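Local coordinates for protein nucleocapsid (Equine arteritis virus, PDB 2I9F) that forms the capsid of the virus through the domain described here and, as the full-length protein, probably binds RNA, at residues 38-43 / 47-52; 23-28 / 57-62. All coordinates share one frame; numbering follows the deposited sequence.

In the fold
Interactions 1 and 2 lie on opposite sides of the chain's centre, about 20 Å apart between centres. Interaction 1 is the β-hairpin, nested along the sequence inside the loop that interaction 2 closes by bringing helix 57-63 back against helix 19-34. The hairpin is partly buried and held mainly by backbone hydrogen bonds between neighbouring strands, whereas 23-28 / 57-62 is a small, buried and wholly apolar touch between distant helices. Strand 39-42 follows helix 19-34, and helix 57-63 follows strand 47-53, so the two contacts draw on successive elements. Both reach the second subunit: interaction 1 through a sheet continued across the interface, interaction 2 through the helix 19-34 side.

Interaction 1 (38-43 / 47-52); sequences GSLTAD and LTYTVS
T48 OG1 donates a 2.6 Å hydrogen bond to D43 OD2, reaching the anti side of the carboxylate 20° out of its plane. At chi1 -62° the T48 hydroxyl lies beside its own backbone N, where it can meet D43 at the turn end of the hairpin. The same oxygen is hydrogen-bonded to S52 OG of the second subunit.

Four backbone bonds join the strands. S39 N meets T50 O at 2.8 Å, and T50 N returns to S39 O; T41 N to T48 O and T48 N to T41 O (2.7 Å) repeat the exchange. Between these hydrogen-bonded pairs sits the non-hydrogen-bonded pair L40 and Y49, whose side chains cross at about a right angle. L40 CD1 packs on Y49 CB (3.8 Å) and lies 4.1 Å from L47 CB. Opposite them, T41 and T48 run side by side. Y49 reaches the H37 carbonyl with its OH and meets F33 of helix 19-34 with its ring.

This antiparallel hairpin thus turns L40 and Y49 to helix 19-34, while L47 on the same face packs on L13 of the second subunit. Strand 47-53 pairs with its counterpart in that subunit, making backbone polarity serve both hairpin and dimer.

Interaction 2 (23-28 / 57-62); sequences ATLSSN and KQIQRK
I59 reaches from helix 57-63 to T24 and L25 of helix 19-34, and its CD1 methyl does most of the touching. That methyl lies 3.9 Å from T24 CG2 and equally close to T24 CB. Its second neighbour is L25 CD2, 4.1 Å from I59 CD1 and approached from a direction almost at right angles to the first. L25 CD2 also stands 4.1 Å from I59 CG2, so the leucine methyl meets both branches of the isoleucine.

The torsions explain the fit. In I59, chi1 of -65° sets CG1 anti to the carbonyl carbon, and chi2 of 160° keeps the chain extended, carrying CD1 well out from its helix. In L25, CG is likewise anti to the carbonyl carbon, and chi2 of -169° extends CD1, which turns the other methyl, CD2, to I59. T24 has its two branches divided by job: CG2 goes to the isoleucine, while OG1 is hydrogen-bonded to the carbonyl of Q20 one turn earlier. L25 slides past I59 in the opposite direction, and elsewhere its side chain touches L17 and P55 and packs on F33 of the second subunit.

The polar groups nearby are paired away from this apolar touch. S26 OG gives its hydrogen to A23 O at 2.7 Å, a carbonyl that also accepts from S27 N, and it is bonded to Q30 of the second subunit. A salt bridge from K62 to E21 ties the two helices together beside the contact.

With a mere 117 Å² buried and three residues meeting, the two methyls of I59 touch T24 and L25 in a light apolar contact, and the K62 to E21 salt bridge adds a polar tie between the same helices.

Interaction 1 (38-43 / 47-52)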
loop_
_atom_site.group_PDB
_atom_site.type_symbol
_atom_site.label_atom_id
_atom_site.label_comp_id
_atom_site.label_asym_id
_atom_site.label_seq_id
_atom_site.Cartn_x
_atom_site.Cartn_y
_atom_site.Cartn_z
ATOM N N GLY A 38 3.318 -1.073 -2.791
ATOM C CA GLY A 38 2.757 -0.871 -4.127
ATOM C C GLY A 38 3.173 -2.026 -5.056
ATOM O O GLY A 38 3.797 -3.062 -4.640
ATOM N N SER A 39 2.884 -1.851 -6.325
ATOM C CA SER A 39 3.134 -2.923 -7.282
ATOM C C SER A 39 3.848 -2.332 -8.486
ATOM O O SER A 39 3.339 -1.363 -9.057
ATOM C CB SER A 39 1.815 -3.532 -7.751
ATOM O OG SER A 39 2.116 -4.618 -8.640
ATOM N N LEU A 40 5.010 -2.916 -8.848
ATOM C CA LEU A 40 5.775 -2.485 -10.038
ATOM C C LEU A 40 5.757 -3.628 -11.061
ATOM O O LEU A 40 6.321 -4.674 -10.859
ATOM C CB LEU A 40 7.192 -1.964 -9.734
ATOM C CG LEU A 40 7.945 -1.521 -10.994
ATOM C CD1 LEU A 40 7.460 -0.139 -11.466
ATOM C CD2 LEU A 40 9.442 -1.542 -10.800
ATOM N N THR A 41 5.012 -3.422 -12.128
ATOM C CA THR A 41 4.875 -4.443 -13.160
ATOM C C THR A 41 5.275 -3.909 -14.533
ATOM O O THR A 41 5.333 -2.691 -14.778
ATOM C CB THR A 41 3.413 -4.941 -13.281
ATOM O OG1 THR A 41 2.569 -3.822 -13.490
ATOM C CG2 THR A 41 2.951 -5.688 -12.040
ATOM N N ALA A 42 5.466 -4.869 -15.443
ATOM C CA ALA A 42 5.908 -4.634 -16.804
ATOM C C ALA A 42 4.657 -4.607 -17.624
ATOM O O ALA A 42 3.952 -5.604 -17.710
ATOM C CB ALA A 42 6.804 -5.777 -17.257
ATOM N N ASP A 43 4.357 -3.470 -18.231
ATOM C CA ASP A 43 2.996 -3.296 -18.707
ATOM C C ASP A 43 2.885 -3.676 -20.172
ATOM O O ASP A 43 3.102 -4.834 -20.526
ATOM C CB ASP A 43 2.438 -1.898 -18.356
ATOM C CG ASP A 43 0.878 -1.892 -18.247
ATOM O OD1 ASP A 43 0.184 -2.430 -19.163
ATOM O OD2 ASP A 43 0.340 -1.353 -17.239
ATOM N N LEU A 47 6.751 0.204 -17.743
ATOM C CA LEU A 47 6.538 -0.100 -16.359
ATOM C C LEU A 47 5.204 0.533 -15.942
ATOM O O LEU A 47 4.805 1.532 -16.509
ATOM C CB LEU A 47 7.682 0.503 -15.524
ATOM C CG LEU A 47 9.018 -0.234 -15.641
ATOM C CD1 LEU A 47 10.083 0.526 -14.820
ATOM C CD2 LEU A 47 8.919 -1.685 -15.125
ATOM N N THR A 48 4.510 -0.092 -15.003
ATOM C CA THR A 48 3.475 0.613 -14.280
ATOM C C THR A 48 3.749 0.442 -12.823
ATOM O O THR A 48 4.012 -0.687 -12.365
ATOM C CB THR A 48 2.060 0.122 -14.672
ATOM O OG1 THR A 48 1.886 0.394 -16.056
ATOM C CG2 THR A 48 0.912 0.824 -13.853
ATOM N N TYR A 49 3.723 1.572 -12.122
ATOM C CA TYR A 49 3.755 1.565 -10.667
ATOM C C TYR A 49 2.407 2.024 -10.083
ATOM O O TYR A 49 1.848 3.058 -10.467
ATOM C CB TYR A 49 4.929 2.406 -10.113
ATOM C CG TYR A 49 5.016 2.355 -8.559
ATOM C CD1 TYR A 49 5.369 1.178 -7.907
ATOM C CD2 TYR A 49 4.670 3.481 -7.774
ATOM C CE1 TYR A 49 5.417 1.099 -6.500
ATOM C CE2 TYR A 49 4.683 3.425 -6.370
ATOM C CZ TYR A 49 5.121 2.218 -5.751
ATOM O OH TYR A 49 5.179 2.150 -4.412
ATOM N N THR A 50 1.896 1.257 -9.138
ATOM C CA THR A 50 0.656 1.647 -8.497
ATOM C C THR A 50 0.783 1.459 -6.990
ATOM O O THR A 50 1.432 0.500 -6.503
ATOM C CB THR A 50 -0.626 0.950 -9.128
ATOM O OG1 THR A 50 -1.811 1.464 -8.468
ATOM C CG2 THR A 50 -0.585 -0.539 -9.002
ATOM N N VAL A 51 0.277 2.419 -6.251
ATOM C CA VAL A 51 0.373 2.291 -4.775
ATOM C C VAL A 51 -0.830 2.939 -4.139
ATOM O O VAL A 51 -1.338 3.931 -4.660
ATOM C CB VAL A 51 1.672 2.860 -4.183
ATOM C CG1 VAL A 51 1.741 4.420 -4.352
ATOM C CG2 VAL A 51 1.802 2.455 -2.668
ATOM N N SER A 52 -1.319 2.352 -3.042
ATOM C CA SER A 52 -2.502 2.883 -2.340
ATOM C C SER A 52 -2.111 3.203 -0.901
ATOM O O SER A 52 -1.292 2.526 -0.329
ATOM C CB SER A 52 -3.693 1.894 -2.360
ATOM O OG SER A 52 -4.157 1.672 -3.681
#

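Interaction 2 (23-28 / 57-62)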
loop_
_atom_site.group_PDB
_atom_site.type_symbol
_atom_site.label_atom_id
_atom_site.label_comp_id
_atom_site.label_asym_id
_atom_site.label_seq_id
_atom_site.Cartn_x
_atom_site.Cartn_y
_atom_site.Cartn_z
ATOM N N ALA A 23 3.649 18.090 -2.808
ATOM C CA ALA A 23 5.038 17.706 -2.462
ATOM C C ALA A 23 5.067 16.578 -1.387
ATOM O O ALA A 23 5.812 15.595 -1.526
ATOM C CB ALA A 23 5.905 18.960 -2.003
ATOM N N THR A 24 4.238 16.695 -0.338
ATOM C CA THR A 24 4.127 15.612 0.705
ATOM C C THR A 24 3.712 14.267 0.090
ATOM O O THR A 24 4.302 13.216 0.378
ATOM C CB THR A 24 3.113 16.007 1.817
ATOM O OG1 THR A 24 3.525 17.234 2.406
ATOM C CG2 THR A 24 3.018 14.968 2.942
ATOM N N LEU A 25 2.668 14.281 -0.717
ATOM C CA LEU A 25 2.267 13.039 -1.385
ATOM C C LEU A 25 3.332 12.471 -2.330
ATOM O O LEU A 25 3.493 11.257 -2.416
ATOM C CB LEU A 25 0.930 13.250 -2.094
ATOM C CG LEU A 25 -0.318 13.657 -1.266
ATOM C CD1 LEU A 25 -1.494 13.491 -2.226
ATOM C CD2 LEU A 25 -0.492 12.701 -0.125
ATOM N N SER A 26 4.037 13.330 -3.077
ATOM C CA SER A 26 5.105 12.829 -3.956
ATOM C C SER A 26 6.178 12.124 -3.137
ATOM O O SER A 26 6.727 11.117 -3.562
ATOM C CB SER A 26 5.715 13.976 -4.763
ATOM O OG SER A 26 6.662 14.715 -3.976
ATOM N N SER A 27 6.479 12.688 -1.965
ATOM C CA SER A 27 7.329 12.031 -0.970
ATOM C C SER A 27 6.814 10.723 -0.453
ATOM O O SER A 27 7.585 9.835 -0.290
ATOM C CB SER A 27 7.580 12.911 0.238
ATOM O OG SER A 27 8.675 13.707 -0.053
ATOM N N ASN A 28 5.519 10.610 -0.192
ATOM C CA ASN A 28 4.987 9.328 0.203
ATOM C C ASN A 28 5.243 8.283 -0.916
ATOM O O ASN A 28 5.786 7.208 -0.646
ATOM C CB ASN A 28 3.479 9.416 0.463
ATOM C CG ASN A 28 3.102 10.314 1.612
ATOM O OD1 ASN A 28 3.863 10.536 2.569
ATOM N ND2 ASN A 28 1.854 10.726 1.602
ATOM N N LYS A 57 -2.968 12.983 8.379
ATOM C CA LYS A 57 -4.244 13.629 8.773
ATOM C C LYS A 57 -4.676 14.922 8.031
ATOM O O LYS A 57 -5.831 15.006 7.590
ATOM C CB LYS A 57 -4.258 13.884 10.282
ATOM C CG LYS A 57 -5.650 14.314 10.840
ATOM C CD LYS A 57 -6.668 13.209 10.544
ATOM C CE LYS A 57 -7.919 13.259 11.430
ATOM N NZ LYS A 57 -8.920 12.216 11.085
ATOM N N GLN A 58 -3.775 15.903 7.927
ATOM C CA GLN A 58 -4.052 17.228 7.309
ATOM C C GLN A 58 -4.577 17.086 5.889
ATOM O O GLN A 58 -5.492 17.798 5.479
ATOM C CB GLN A 58 -2.774 18.074 7.235
ATOM C CG GLN A 58 -1.901 17.993 8.512
ATOM C CD GLN A 58 -0.413 18.221 8.224
ATOM O OE1 GLN A 58 0.017 19.360 8.058
ATOM N NE2 GLN A 58 0.378 17.136 8.176
ATOM N N ILE A 59 -3.982 16.148 5.156
ATOM C CA ILE A 59 -4.372 15.857 3.760
ATOM C C ILE A 59 -5.609 14.959 3.705
ATOM O O ILE A 59 -6.514 15.193 2.901
ATOM C CB ILE A 59 -3.199 15.259 2.964
ATOM C CG1 ILE A 59 -2.105 16.322 2.872
ATOM C CG2 ILE A 59 -3.663 14.817 1.480
ATOM C CD1 ILE A 59 -0.746 15.773 2.558
ATOM N N GLN A 60 -5.627 13.923 4.551
ATOM C CA GLN A 60 -6.816 13.106 4.729
ATOM C C GLN A 60 -8.126 13.917 4.951
ATOM O O GLN A 60 -9.132 13.663 4.264
ATOM C CB GLN A 60 -6.602 12.109 5.861
ATOM C CG GLN A 60 -7.841 11.309 6.121
ATOM C CD GLN A 60 -8.193 10.330 5.014
ATOM O OE1 GLN A 60 -9.019 9.444 5.229
ATOM N NE2 GLN A 60 -7.585 10.482 3.825
ATOM N N ARG A 61 -8.116 14.855 5.902
ATOM C CA ARG A 61 -9.195 15.861 6.064
ATOM C C ARG A 61 -9.715 16.451 4.736
ATOM O O ARG A 61 -10.919 16.519 4.518
ATOM C CB ARG A 61 -8.714 17.020 6.955
ATOM C CG ARG A 61 -8.573 16.712 8.440
ATOM C CD ARG A 61 -8.352 18.015 9.262
ATOM N NE ARG A 61 -6.962 18.187 9.724
ATOM C CZ ARG A 61 -6.527 17.928 10.961
ATOM N NH1 ARG A 61 -7.371 17.478 11.879
ATOM N NH2 ARG A 61 -5.246 18.114 11.294
ATOM N N LYS A 62 -8.804 16.890 3.866
ATOM C CA LYS A 62 -9.147 17.401 2.518
ATOM C C LYS A 62 -9.674 16.326 1.553
ATOM O O LYS A 62 -10.656 16.543 0.857
ATOM C CB LYS A 62 -7.942 18.098 1.861
ATOM C CG LYS A 62 -7.197 19.076 2.745
ATOM C CD LYS A 62 -7.879 20.411 2.802
ATOM C CE LYS A 62 -7.038 21.413 3.586
ATOM N NZ LYS A 62 -5.957 22.028 2.752
#